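PDB 2RBC: sugar kinase from Agrobacterium tumefaciens, which probably transfers the gamma-phosphate of ATP to a sugar or related carbohydrate. Local coordinates for residues G29-C34 against G80-L85; Q63-M68 against T96-D101; P116-A121 against F138-L143; E153-F158 against L181-I186. All blocks are in the same frame, centred on the assembly; numbering follows the deposited sequence.

Contact 1: residues G29-C34 against G80-L85; sequences GKHVLC and GGRASL
A chi1 of -162° swings the H31 imidazole away from its main-chain N, and S84, at chi1 -69°, holds OG beside its own N, which brings imidazole and hydroxyl together on one face of two parallel strands. H31 NE2 and S84 OG are hydrogen-bonded at 2.8 Å, OG lying at the edge of the ring and near its plane; either atom could be the donor. CB of R82 lies over one face of the same imidazole, 4.2 Å from the centroid of the H31 ring, in a CH-pi contact. Beyond CB the arginine bends at chi3 and crosses the histidine at about a right angle, the guanidinium plane inclined 58° to the ring. From there R82 NH2 makes a weak hydrogen bond to G29 O (2.8 Å), while CB of H31 sits over a face of the guanidinium.

Beneath these side chains runs a regular parallel ladder. R82 N donates to K30 O at 2.7 Å and V32 N to R82 O at 2.9 Å; S84 N to V32 O and C34 N to S84 O continue it. The other face carries V32, A83, C34 and L85, where C34 CB meets L85 CD1 at 4.1 Å and helix 68-78 packs against C34, A83 and L85. A Schellman motif with G80 as its C-prime residue closes that helix, and the chain passes on into strand 82-90. Strand 31-35 also pairs with 160-163, which places this pair inside the mainly parallel sheet of the alpha/beta domain characteristic of ribokinase-like kinases.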
loop_
_atom_site.group_PDB
_atom_site.type_symbol
_atom_site.label_atom_id
_atom_site.label_comp_id
_atom_site.label_asym_id
_atom_site.label_seq_id
_atom_site.Cartn_x
_atom_site.Cartn_y
_atom_site.Cartn_z
ATOM N N GLY A 29 -31.884 16.222 4.855
ATOM C CA GLY A 29 -31.278 15.994 3.571
ATOM C C GLY A 29 -31.870 14.755 2.935
ATOM O O GLY A 29 -32.257 13.805 3.614
ATOM N N LYS A 30 -31.900 14.747 1.617
ATOM C CA LYS A 30 -32.332 13.573 0.904
ATOM C C LYS A 30 -31.357 12.425 1.117
ATOM O O LYS A 30 -30.170 12.626 1.312
ATOM C CB LYS A 30 -32.483 13.884 -0.590
ATOM C CG LYS A 30 -33.542 14.973 -0.863
ATOM C CD LYS A 30 -34.945 14.497 -0.543
ATOM C CE LYS A 30 -35.961 15.617 -0.612
ATOM N NZ LYS A 30 -37.298 15.056 -0.802
ATOM N N HIS A 31 -31.889 11.216 1.041
ATOM C CA HIS A 31 -31.146 10.021 1.268
ATOM C C HIS A 31 -30.871 9.304 -0.052
ATOM O O HIS A 31 -31.793 8.924 -0.763
ATOM C CB HIS A 31 -31.929 9.117 2.204
ATOM C CG HIS A 31 -31.091 8.060 2.839
ATOM N ND1 HIS A 31 -31.570 7.230 3.827
ATOM C CD2 HIS A 31 -29.788 7.718 2.656
ATOM C CE1 HIS A 31 -30.601 6.401 4.200
ATOM N NE2 HIS A 31 -29.517 6.669 3.492
ATOM N N VAL A 32 -29.586 9.154 -0.378
ATOM C CA VAL A 32 -29.124 8.521 -1.616
ATOM C C VAL A 32 -28.385 7.212 -1.255
ATOM O O VAL A 32 -27.488 7.234 -0.421
ATOM C CB VAL A 32 -28.168 9.442 -2.388
ATOM C CG1 VAL A 32 -27.720 8.775 -3.661
ATOM C CG2 VAL A 32 -28.809 10.815 -2.691
ATOM N N LEU A 33 -28.803 6.103 -1.858
ATOM C CA LEU A 33 -28.085 4.840 -1.877
ATOM C C LEU A 33 -27.048 4.823 -2.969
ATOM O O LEU A 33 -27.372 4.952 -4.144
ATOM C CB LEU A 33 -29.014 3.662 -2.137
ATOM C CG LEU A 33 -28.391 2.247 -2.168
ATOM C CD1 LEU A 33 -27.652 1.852 -0.817
ATOM C CD2 LEU A 33 -29.444 1.208 -2.529
ATOM N N CYS A 34 -25.806 4.613 -2.576
ATOM C CA CYS A 34 -24.702 4.409 -3.537
ATOM C C CYS A 34 -24.315 2.951 -3.498
ATOM O O CYS A 34 -24.273 2.349 -2.445
ATOM C CB CYS A 34 -23.522 5.296 -3.182
ATOM S SG CYS A 34 -23.990 7.031 -3.183
ATOM N N GLY A 80 -24.787 17.736 1.859
ATOM C CA GLY A 80 -25.936 17.979 2.721
ATOM C C GLY A 80 -26.991 16.890 2.674
ATOM O O GLY A 80 -28.078 17.065 3.208
ATOM N N GLY A 81 -26.708 15.794 1.976
ATOM C CA GLY A 81 -27.627 14.662 1.946
ATOM C C GLY A 81 -27.230 13.607 2.941
ATOM O O GLY A 81 -26.262 13.777 3.712
ATOM N N ARG A 82 -27.999 12.528 2.952
ATOM C CA ARG A 82 -27.696 11.345 3.764
ATOM C C ARG A 82 -27.284 10.258 2.810
ATOM O O ARG A 82 -27.908 10.070 1.784
ATOM C CB ARG A 82 -28.910 10.928 4.579
ATOM C CG ARG A 82 -29.051 11.749 5.828
ATOM C CD ARG A 82 -30.303 11.437 6.582
ATOM N NE ARG A 82 -31.517 11.942 5.927
ATOM C CZ ARG A 82 -32.524 11.180 5.462
ATOM N NH1 ARG A 82 -32.493 9.836 5.518
ATOM N NH2 ARG A 82 -33.592 11.764 4.925
ATOM N N ALA A 83 -26.193 9.572 3.114
ATOM C CA ALA A 83 -25.638 8.599 2.193
ATOM C C ALA A 83 -25.551 7.239 2.826
ATOM O O ALA A 83 -25.051 7.105 3.948
ATOM C CB ALA A 83 -24.213 9.038 1.761
ATOM N N SER A 84 -25.987 6.236 2.079
ATOM C CA SER A 84 -25.770 4.822 2.421
ATOM C C SER A 84 -24.982 4.170 1.300
ATOM O O SER A 84 -25.091 4.576 0.155
ATOM C CB SER A 84 -27.085 4.098 2.578
ATOM O OG SER A 84 -27.759 4.548 3.721
ATOM N N LEU A 85 -24.183 3.168 1.643
ATOM C CA LEU A 85 -23.379 2.476 0.696
ATOM C C LEU A 85 -23.556 0.958 0.820
ATOM O O LEU A 85 -23.498 0.412 1.904
ATOM C CB LEU A 85 -21.929 2.881 0.903
ATOM C CG LEU A 85 -20.854 2.268 0.010
ATOM C CD1 LEU A 85 -20.930 2.710 -1.416
ATOM C CD2 LEU A 85 -19.454 2.525 0.608
#

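Contact 2: residues Q63-M68 against T96-D101; sequences QIAEGM and TRILRD
Q63 and R97 meet through one amide oxygen and the end of a guanidinium group. From Q63 CB, which lies 3.5 Å from R97 NH2, the glutamine chain continues through Q63 CG, 4.1 Å from the same nitrogen, to CD, which is equally far from NH1 and NH2. At the tip, OE1 accepts from both: NH1 and NH2 of R97 are each 2.9 Å from Q63 OE1. The two donors come from the same face of the amide, well above its carbonyl plane, and the planes of amide and guanidinium stand 86° apart. R97 reaches this position because its CG is anti to the backbone N (chi1 -175°) and its chain stays extended to NE. The amide's NE2 is held by T42, and NE of R97 forms a salt bridge with E93 of the second subunit, so the pair lies where the two chains meet.

One turn further along the helix, D101 OD2 accepts a nearly straight hydrogen bond from A65 N (2.8 Å). Between the two polar grips, A65 CB packs on CG2 of I98 at 4.2 Å. The segment axes, 7.9 Å apart at their closest, run at 78° to each other. Strand 60-66 is, within this chain, an outermost strand of the four-stranded sheet, and its meeting with helix 93-104 beside the second subunit fits the beta-sheet lid that mediates dimerisation in ribokinase-like enzymes.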
loop_
_atom_site.group_PDB
_atom_site.type_symbol
_atom_site.label_atom_id
_atom_site.label_comp_id
_atom_site.label_asym_id
_atom_site.label_seq_id
_atom_site.Cartn_x
_atom_site.Cartn_y
_atom_site.Cartn_z
ATOM N N GLN A 63 -3.615 7.383 3.446
ATOM C CA GLN A 63 -4.455 6.212 3.323
ATOM C C GLN A 63 -5.904 6.594 3.495
ATOM O O GLN A 63 -6.276 7.184 4.510
ATOM C CB GLN A 63 -4.063 5.166 4.337
ATOM C CG GLN A 63 -2.666 4.628 4.079
ATOM C CD GLN A 63 -2.358 3.367 4.877
ATOM O OE1 GLN A 63 -2.203 3.422 6.075
ATOM N NE2 GLN A 63 -2.232 2.245 4.192
ATOM N N ILE A 64 -6.699 6.304 2.469
ATOM C CA ILE A 64 -8.079 6.727 2.396
ATOM C C ILE A 64 -8.969 5.648 1.754
ATOM O O ILE A 64 -8.661 5.097 0.694
ATOM C CB ILE A 64 -8.213 8.157 1.719
ATOM C CG1 ILE A 64 -9.659 8.650 1.804
ATOM C CG2 ILE A 64 -7.623 8.248 0.297
ATOM C CD1 ILE A 64 -9.772 10.162 1.581
ATOM N N ALA A 65 -10.079 5.336 2.412
ATOM C CA ALA A 65 -11.062 4.430 1.842
ATOM C C ALA A 65 -11.916 5.232 0.858
ATOM O O ALA A 65 -12.504 6.260 1.200
ATOM C CB ALA A 65 -11.970 3.781 2.930
ATOM N N GLU A 66 -11.914 4.777 -0.375
ATOM C CA GLU A 66 -12.612 5.448 -1.430
ATOM C C GLU A 66 -12.952 4.434 -2.522
ATOM O O GLU A 66 -13.227 3.297 -2.221
ATOM C CB GLU A 66 -11.798 6.698 -1.872
ATOM C CG GLU A 66 -10.399 6.423 -2.411
ATOM C CD GLU A 66 -9.626 7.686 -2.678
ATOM O OE1 GLU A 66 -10.135 8.790 -2.354
ATOM O OE2 GLU A 66 -8.526 7.602 -3.258
ATOM N N GLY A 67 -12.984 4.821 -3.790
ATOM C CA GLY A 67 -13.616 3.986 -4.820
ATOM C C GLY A 67 -14.810 4.749 -5.360
ATOM O O GLY A 67 -15.278 5.668 -4.729
HETATM N N MSE A 68 -15.271 4.417 -6.561
HETATM C CA MSE A 68 -16.296 5.216 -7.205
HETATM C C MSE A 68 -17.533 5.410 -6.339
HETATM O O MSE A 68 -17.879 6.531 -6.033
HETATM C CB MSE A 68 -16.671 4.612 -8.543
HETATM C CG MSE A 68 -15.500 4.619 -9.513
HETATM SE SE MSE A 68 -15.933 3.609 -11.132
HETATM C CE MSE A 68 -15.976 1.774 -10.425
ATOM N N THR A 96 -11.892 -4.044 7.772
ATOM C CA THR A 96 -12.215 -3.380 9.030
ATOM C C THR A 96 -11.888 -1.899 8.889
ATOM O O THR A 96 -12.630 -1.009 9.292
ATOM C CB THR A 96 -11.435 -4.037 10.191
ATOM O OG1 THR A 96 -11.796 -5.425 10.264
ATOM C CG2 THR A 96 -11.729 -3.362 11.538
ATOM N N ARG A 97 -10.772 -1.643 8.252
ATOM C CA ARG A 97 -10.331 -0.296 8.076
ATOM C C ARG A 97 -11.170 0.514 7.085
ATOM O O ARG A 97 -11.443 1.702 7.308
ATOM C CB ARG A 97 -8.927 -0.382 7.603
ATOM C CG ARG A 97 -8.290 0.901 7.489
ATOM C CD ARG A 97 -6.808 0.784 7.707
ATOM N NE ARG A 97 -6.303 2.144 7.683
ATOM C CZ ARG A 97 -5.053 2.476 7.449
ATOM N NH1 ARG A 97 -4.152 1.540 7.230
ATOM N NH2 ARG A 97 -4.735 3.750 7.450
ATOM N N ILE A 98 -11.568 -0.126 5.987
ATOM C CA ILE A 98 -12.463 0.487 5.023
ATOM C C ILE A 98 -13.789 0.853 5.693
ATOM O O ILE A 98 -14.296 1.971 5.539
ATOM C CB ILE A 98 -12.705 -0.470 3.794
ATOM C CG1 ILE A 98 -11.416 -0.613 2.979
ATOM C CG2 ILE A 98 -13.828 0.031 2.901
ATOM C CD1 ILE A 98 -11.494 -1.684 1.876
ATOM N N LEU A 99 -14.373 -0.098 6.405
ATOM C CA LEU A 99 -15.648 0.164 7.063
ATOM C C LEU A 99 -15.558 1.316 8.072
ATOM O O LEU A 99 -16.463 2.171 8.162
ATOM C CB LEU A 99 -16.184 -1.095 7.744
ATOM C CG LEU A 99 -16.535 -2.255 6.812
ATOM C CD1 LEU A 99 -16.767 -3.557 7.561
ATOM C CD2 LEU A 99 -17.713 -1.907 5.904
ATOM N N ARG A 100 -14.493 1.320 8.863
ATOM C CA ARG A 100 -14.303 2.349 9.865
ATOM C C ARG A 100 -14.120 3.723 9.250
ATOM O O ARG A 100 -14.750 4.675 9.689
ATOM C CB ARG A 100 -13.151 1.979 10.800
ATOM C CG ARG A 100 -12.668 3.105 11.688
ATOM C CD ARG A 100 -11.763 2.574 12.760
ATOM N NE ARG A 100 -10.725 3.539 13.097
ATOM C CZ ARG A 100 -9.725 3.327 13.974
ATOM N NH1 ARG A 100 -8.816 4.287 14.177
ATOM N NH2 ARG A 100 -9.612 2.174 14.647
ATOM N N ASP A 101 -13.293 3.827 8.227
ATOM C CA ASP A 101 -13.059 5.115 7.587
ATOM C C ASP A 101 -14.359 5.651 6.964
ATOM O O ASP A 101 -14.765 6.807 7.189
ATOM C CB ASP A 101 -11.929 4.989 6.540
ATOM C CG ASP A 101 -11.575 6.350 5.859
ATOM O OD1 ASP A 101 -12.030 7.419 6.317
ATOM O OD2 ASP A 101 -10.855 6.386 4.859
#

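Contact 3: residues P116-A121 against F138-L143; sequences PGARSA and FYDHRL. With SO4 (sulfate ion), chain F.
The carboxylate of D140 and the ring of F138 receive the two ends of R119. R119 N donates to D140 OD2 at 2.8 Å, on the anti side of the carboxylate, while one face of the guanidinium lies over the CZ corner of F138, with F138 CZ 3.5 Å from R119 CZ and the two planes 36° apart. L143 packs alongside, CD2 of L143 against A118 CB at 3.7 Å.

A second shell fixes the carboxylate. R142 holds it side-on in a salt bridge, R142 NH2 to D140 OD2 at 2.8 Å and NE on the syn lone pair of that oxygen, and R142 N closes an Asx turn on D140 OD1. One face of the R142 guanidinium is covered by G117 O, 3.2 Å from R142 CZ, and its edge makes weak hydrogen bonds to a sulfate ion. Water 1 joins R119 O to D140 N.

R119 NH2 is hydrogen-bonded to V61 O of the second subunit, and F138 packs on the same residue. Within the chain, the loop before strand 121-127 lies against the end of strand 133-138, its antiparallel neighbour, while the side chain of S120 packs on T94 and I98 of helix 93-104, its OG hydrogen-bonded to D92.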
loop_
_atom_site.group_PDB
_atom_site.type_symbol
_atom_site.label_atom_id
_atom_site.label_comp_id
_atom_site.label_asym_id
_atom_site.label_seq_id
_atom_site.Cartn_x
_atom_site.Cartn_y
_atom_site.Cartn_z
ATOM N N PRO A 116 -17.314 -13.522 3.117
ATOM C CA PRO A 116 -16.351 -14.424 3.775
ATOM C C PRO A 116 -15.380 -15.093 2.774
ATOM O O PRO A 116 -15.785 -15.470 1.662
ATOM C CB PRO A 116 -17.248 -15.459 4.499
ATOM C CG PRO A 116 -18.576 -15.406 3.761
ATOM C CD PRO A 116 -18.714 -13.944 3.318
ATOM N N GLY A 117 -14.102 -15.146 3.150
ATOM C CA GLY A 117 -13.047 -15.633 2.255
ATOM C C GLY A 117 -12.587 -14.750 1.096
ATOM O O GLY A 117 -11.654 -15.125 0.369
ATOM N N ALA A 118 -13.226 -13.599 0.885
ATOM C CA ALA A 118 -12.729 -12.640 -0.096
ATOM C C ALA A 118 -11.710 -11.722 0.585
ATOM O O ALA A 118 -11.733 -11.522 1.811
ATOM C CB ALA A 118 -13.900 -11.813 -0.731
ATOM N N ARG A 119 -10.813 -11.175 -0.221
ATOM C CA ARG A 119 -9.873 -10.196 0.236
ATOM C C ARG A 119 -10.370 -8.841 -0.189
ATOM O O ARG A 119 -10.819 -8.663 -1.323
ATOM C CB ARG A 119 -8.485 -10.464 -0.338
ATOM C CG ARG A 119 -7.878 -11.743 0.250
ATOM C CD ARG A 119 -6.569 -12.116 -0.443
ATOM N NE ARG A 119 -5.550 -11.106 -0.212
ATOM C CZ ARG A 119 -4.415 -10.969 -0.906
ATOM N NH1 ARG A 119 -4.105 -11.791 -1.912
ATOM N NH2 ARG A 119 -3.588 -9.982 -0.581
ATOM N N SER A 120 -10.285 -7.886 0.724
ATOM C CA SER A 120 -10.728 -6.525 0.450
ATOM C C SER A 120 -9.830 -5.835 -0.577
ATOM O O SER A 120 -8.623 -6.072 -0.625
ATOM C CB SER A 120 -10.711 -5.687 1.718
ATOM O OG SER A 120 -11.588 -6.194 2.682
ATOM N N ALA A 121 -10.435 -4.936 -1.361
ATOM C CA ALA A 121 -9.738 -4.207 -2.397
ATOM C C ALA A 121 -8.851 -3.148 -1.773
ATOM O O ALA A 121 -9.221 -2.479 -0.806
ATOM C CB ALA A 121 -10.737 -3.546 -3.379
ATOM N N PHE A 138 -5.309 -3.825 -6.445
ATOM C CA PHE A 138 -5.619 -5.182 -6.087
ATOM C C PHE A 138 -7.123 -5.326 -5.981
ATOM O O PHE A 138 -7.765 -4.573 -5.277
ATOM C CB PHE A 138 -4.992 -5.570 -4.737
ATOM C CG PHE A 138 -5.447 -6.906 -4.247
ATOM C CD1 PHE A 138 -5.052 -8.051 -4.910
ATOM C CD2 PHE A 138 -6.314 -7.018 -3.176
ATOM C CE1 PHE A 138 -5.491 -9.298 -4.493
ATOM C CE2 PHE A 138 -6.752 -8.260 -2.762
ATOM C CZ PHE A 138 -6.343 -9.397 -3.429
ATOM N N TYR A 139 -7.678 -6.314 -6.670
ATOM C CA TYR A 139 -9.107 -6.583 -6.640
ATOM C C TYR A 139 -9.344 -8.099 -6.660
ATOM O O TYR A 139 -8.860 -8.785 -7.543
ATOM C CB TYR A 139 -9.823 -5.913 -7.825
ATOM C CG TYR A 139 -11.264 -6.334 -7.930
ATOM C CD1 TYR A 139 -12.176 -6.009 -6.939
ATOM C CD2 TYR A 139 -11.709 -7.107 -8.986
ATOM C CE1 TYR A 139 -13.488 -6.428 -6.996
ATOM C CE2 TYR A 139 -13.046 -7.521 -9.061
ATOM C CZ TYR A 139 -13.923 -7.165 -8.068
ATOM O OH TYR A 139 -15.222 -7.593 -8.157
ATOM N N ASP A 140 -10.079 -8.611 -5.687
ATOM C CA ASP A 140 -10.497 -10.005 -5.635
ATOM C C ASP A 140 -11.956 -10.135 -6.108
ATOM O O ASP A 140 -12.865 -9.714 -5.407
ATOM C CB ASP A 140 -10.369 -10.462 -4.183
ATOM C CG ASP A 140 -10.729 -11.908 -3.967
ATOM O OD1 ASP A 140 -11.128 -12.615 -4.933
ATOM O OD2 ASP A 140 -10.594 -12.332 -2.790
ATOM N N HIS A 141 -12.184 -10.745 -7.273
ATOM C CA HIS A 141 -13.559 -10.932 -7.800
ATOM C C HIS A 141 -14.511 -11.622 -6.806
ATOM O O HIS A 141 -15.711 -11.465 -6.881
ATOM C CB HIS A 141 -13.525 -11.742 -9.089
ATOM C CG HIS A 141 -13.142 -13.179 -8.868
ATOM N ND1 HIS A 141 -11.844 -13.636 -9.000
ATOM C CD2 HIS A 141 -13.877 -14.248 -8.469
ATOM C CE1 HIS A 141 -11.802 -14.928 -8.717
ATOM N NE2 HIS A 141 -13.020 -15.321 -8.379
ATOM N N ARG A 142 -13.973 -12.401 -5.885
ATOM C CA ARG A 142 -14.802 -13.090 -4.893
ATOM C C ARG A 142 -15.590 -12.133 -4.017
ATOM O O ARG A 142 -16.558 -12.531 -3.378
ATOM C CB ARG A 142 -13.960 -13.958 -3.996
ATOM C CG ARG A 142 -13.297 -15.138 -4.712
ATOM C CD ARG A 142 -12.404 -15.936 -3.765
ATOM N NE ARG A 142 -11.338 -15.124 -3.201
ATOM C CZ ARG A 142 -10.287 -15.601 -2.538
ATOM N NH1 ARG A 142 -10.139 -16.919 -2.342
ATOM N NH2 ARG A 142 -9.370 -14.752 -2.065
ATOM N N LEU A 143 -15.178 -10.870 -3.976
ATOM C CA LEU A 143 -15.940 -9.853 -3.273
ATOM C C LEU A 143 -17.425 -9.823 -3.715
ATOM O O LEU A 143 -18.322 -9.621 -2.898
ATOM C CB LEU A 143 -15.281 -8.483 -3.479
ATOM C CG LEU A 143 -14.027 -8.207 -2.638
ATOM C CD1 LEU A 143 -13.363 -6.932 -3.122
ATOM C CD2 LEU A 143 -14.400 -8.130 -1.173
HETATM S S SO4 F . -6.230 -16.341 -0.800
HETATM O O1 SO4 F . -6.012 -15.417 -1.917
HETATM O O2 SO4 F . -6.885 -17.564 -1.263
HETATM O O3 SO4 F . -4.943 -16.687 -0.204
HETATM O O4 SO4 F . -7.063 -15.700 0.214
HETATM O O HOH W 1 -9.865 -7.309 -3.469
#

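Contact 4: residues E153-F158 against L181-I186; sequences EDIALF and LGKPAI. With EDO (1,2-ethanediol), chain I.
K183 NZ donates a hydrogen bond of 2.6 Å to F158 O, meeting it nearly along the C=O axis. The lysine chain is extended as far as CE and then bends at its last torsion (chi4 -62°), which brings the ammonium round to the carbonyl. The methylenes before it pass close to the same oxygen, K183 CD at 3.2 Å from F158 O, and K183 CE also lies 3.7 Å from I155 O. A second carbonyl is near the charge, with A156 O 3.5 Å from K183 NZ. The ammonium therefore faces the carbonyl side of the I155-F158 turn, where the local oxygens would probably favour a positive charge.

That turn, of type I, is closed by F158 N donating to I155 O, and it delivers the chain into strand 160-163. On the opposite segment, G182 ends helix 168-180 in a Schellman motif, and K183 follows on the way to strand 185-189. Strands 160-163 and 185-189 are parallel neighbours joined through helix 168-180, a beta-alpha-beta crossover, so the contact ties the approach to the first strand to the approach to the second.

Beside the lysine, L181 CD1 touches I155 CG2 at 3.6 Å, the two side chains crossing obliquely, and it also lies against A156 CB at 4.3 Å. I155 continues inward onto V177 and A178 of helix 168-180 and onto W86. Further back on the short helix, D154 OD2 accepts a hydrogen bond from O1 of a 1,2-ethanediol, probably from the crystallisation liquor, at 2.8 Å.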
loop_
_atom_site.group_PDB
_atom_site.type_symbol
_atom_site.label_atom_id
_atom_site.label_comp_id
_atom_site.label_asym_id
_atom_site.label_seq_id
_atom_site.Cartn_x
_atom_site.Cartn_y
_atom_site.Cartn_z
ATOM N N GLU A 153 -38.903 -2.951 -0.587
ATOM C CA GLU A 153 -38.973 -2.347 0.741
ATOM C C GLU A 153 -37.625 -1.719 1.190
ATOM O O GLU A 153 -37.635 -0.636 1.786
ATOM C CB GLU A 153 -39.509 -3.367 1.768
ATOM C CG GLU A 153 -41.031 -3.650 1.637
ATOM C CD GLU A 153 -41.575 -4.571 2.758
ATOM O OE1 GLU A 153 -40.725 -5.112 3.518
ATOM O OE2 GLU A 153 -42.829 -4.762 2.886
ATOM N N ASP A 154 -36.488 -2.383 0.909
ATOM C CA ASP A 154 -35.155 -1.802 1.081
ATOM C C ASP A 154 -35.024 -0.465 0.326
ATOM O O ASP A 154 -34.563 0.530 0.887
ATOM C CB ASP A 154 -34.007 -2.715 0.560
ATOM C CG ASP A 154 -33.846 -4.043 1.339
ATOM O OD1 ASP A 154 -34.397 -4.129 2.475
ATOM O OD2 ASP A 154 -33.174 -4.992 0.765
ATOM N N ILE A 155 -35.380 -0.460 -0.951
ATOM C CA ILE A 155 -35.093 0.676 -1.817
ATOM C C ILE A 155 -36.049 1.842 -1.566
ATOM O O ILE A 155 -35.700 2.998 -1.796
ATOM C CB ILE A 155 -35.100 0.240 -3.300
ATOM C CG1 ILE A 155 -33.981 -0.801 -3.547
ATOM C CG2 ILE A 155 -34.941 1.437 -4.254
ATOM C CD1 ILE A 155 -32.533 -0.266 -3.314
ATOM N N ALA A 156 -37.254 1.544 -1.074
ATOM C CA ALA A 156 -38.280 2.572 -0.910
ATOM C C ALA A 156 -37.855 3.579 0.137
ATOM O O ALA A 156 -38.390 4.686 0.192
ATOM C CB ALA A 156 -39.662 1.938 -0.522
ATOM N N LEU A 157 -36.878 3.211 0.943
ATOM C CA LEU A 157 -36.357 4.087 1.961
ATOM C C LEU A 157 -35.433 5.177 1.409
ATOM O O LEU A 157 -35.068 6.110 2.130
ATOM C CB LEU A 157 -35.615 3.246 3.003
ATOM C CG LEU A 157 -36.480 2.124 3.655
ATOM C CD1 LEU A 157 -35.800 1.628 4.921
ATOM C CD2 LEU A 157 -37.970 2.497 3.972
ATOM N N PHE A 158 -35.019 5.055 0.154
ATOM C CA PHE A 158 -34.127 6.036 -0.435
ATOM C C PHE A 158 -34.884 6.988 -1.359
ATOM O O PHE A 158 -35.965 6.684 -1.836
ATOM C CB PHE A 158 -33.017 5.309 -1.175
ATOM C CG PHE A 158 -32.206 4.451 -0.285
ATOM C CD1 PHE A 158 -31.322 5.023 0.639
ATOM C CD2 PHE A 158 -32.346 3.082 -0.315
ATOM C CE1 PHE A 158 -30.592 4.207 1.502
ATOM C CE2 PHE A 158 -31.628 2.284 0.538
ATOM C CZ PHE A 158 -30.746 2.841 1.434
ATOM N N LEU A 181 -39.965 2.026 -8.603
ATOM C CA LEU A 181 -40.525 2.801 -7.475
ATOM C C LEU A 181 -40.652 4.298 -7.774
ATOM O O LEU A 181 -41.058 5.081 -6.910
ATOM C CB LEU A 181 -39.671 2.592 -6.198
ATOM C CG LEU A 181 -39.764 1.225 -5.487
ATOM C CD1 LEU A 181 -38.542 0.977 -4.581
ATOM C CD2 LEU A 181 -41.044 1.097 -4.702
ATOM N N GLY A 182 -40.293 4.713 -8.986
ATOM C CA GLY A 182 -40.440 6.105 -9.369
ATOM C C GLY A 182 -39.270 6.994 -8.960
ATOM O O GLY A 182 -39.380 8.220 -8.997
ATOM N N LYS A 183 -38.140 6.391 -8.593
ATOM C CA LYS A 183 -37.011 7.114 -8.023
ATOM C C LYS A 183 -35.979 7.318 -9.110
ATOM O O LYS A 183 -35.946 6.570 -10.095
ATOM C CB LYS A 183 -36.408 6.349 -6.838
ATOM C CG LYS A 183 -37.365 6.337 -5.660
ATOM C CD LYS A 183 -36.972 5.384 -4.617
ATOM C CE LYS A 183 -38.063 5.289 -3.541
ATOM N NZ LYS A 183 -38.376 6.570 -2.761
ATOM N N PRO A 184 -35.182 8.397 -8.989
ATOM C CA PRO A 184 -34.034 8.500 -9.875
ATOM C C PRO A 184 -33.120 7.307 -9.645
ATOM O O PRO A 184 -32.821 6.974 -8.497
ATOM C CB PRO A 184 -33.346 9.792 -9.424
ATOM C CG PRO A 184 -34.390 10.577 -8.742
ATOM C CD PRO A 184 -35.276 9.549 -8.077
ATOM N N ALA A 185 -32.716 6.681 -10.751
ATOM C CA ALA A 185 -31.922 5.485 -10.804
ATOM C C ALA A 185 -30.724 5.816 -11.685
ATOM O O ALA A 185 -30.811 5.801 -12.915
ATOM C CB ALA A 185 -32.775 4.315 -11.370
ATOM N N ILE A 186 -29.621 6.199 -11.059
ATOM C CA ILE A 186 -28.511 6.861 -11.758
ATOM C C ILE A 186 -27.351 5.897 -11.943
ATOM O O ILE A 186 -26.919 5.221 -11.004
ATOM C CB ILE A 186 -28.097 8.165 -11.018
ATOM C CG1 ILE A 186 -29.338 9.092 -10.867
ATOM C CG2 ILE A 186 -27.011 8.899 -11.783
ATOM C CD1 ILE A 186 -29.330 9.954 -9.706
HETATM C C1 EDO I . -34.176 -7.477 2.548
HETATM O O1 EDO I . -32.832 -7.497 2.045
HETATM C C2 EDO I . -34.824 -8.869 2.546
HETATM O O2 EDO I . -34.209 -9.777 1.616
#

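Contacts 1 and 4 belong to the large, mainly parallel sheet and its connections: their centres are about 12 Å apart, and they touch where F158 meets H31 and S84 and where I155 packs on L33. Contacts 2 and 3 lie about 14 Å apart, centre to centre, around the four-stranded sheet, joined by I98 against S120 and A121, and both reach the second subunit. Contacts 1 and 2 interleave along the chain (29-34, 63-68, 80-85, 96-101), and strand 82-90 leads into helix 93-104; contacts 3 and 4 follow in series. Contacts 3 and 4 are the most distant pair, about 28 Å between centres, so the set spans the alpha/beta body and the four-stranded sheet, probably the lid of ribokinase-like enzymes.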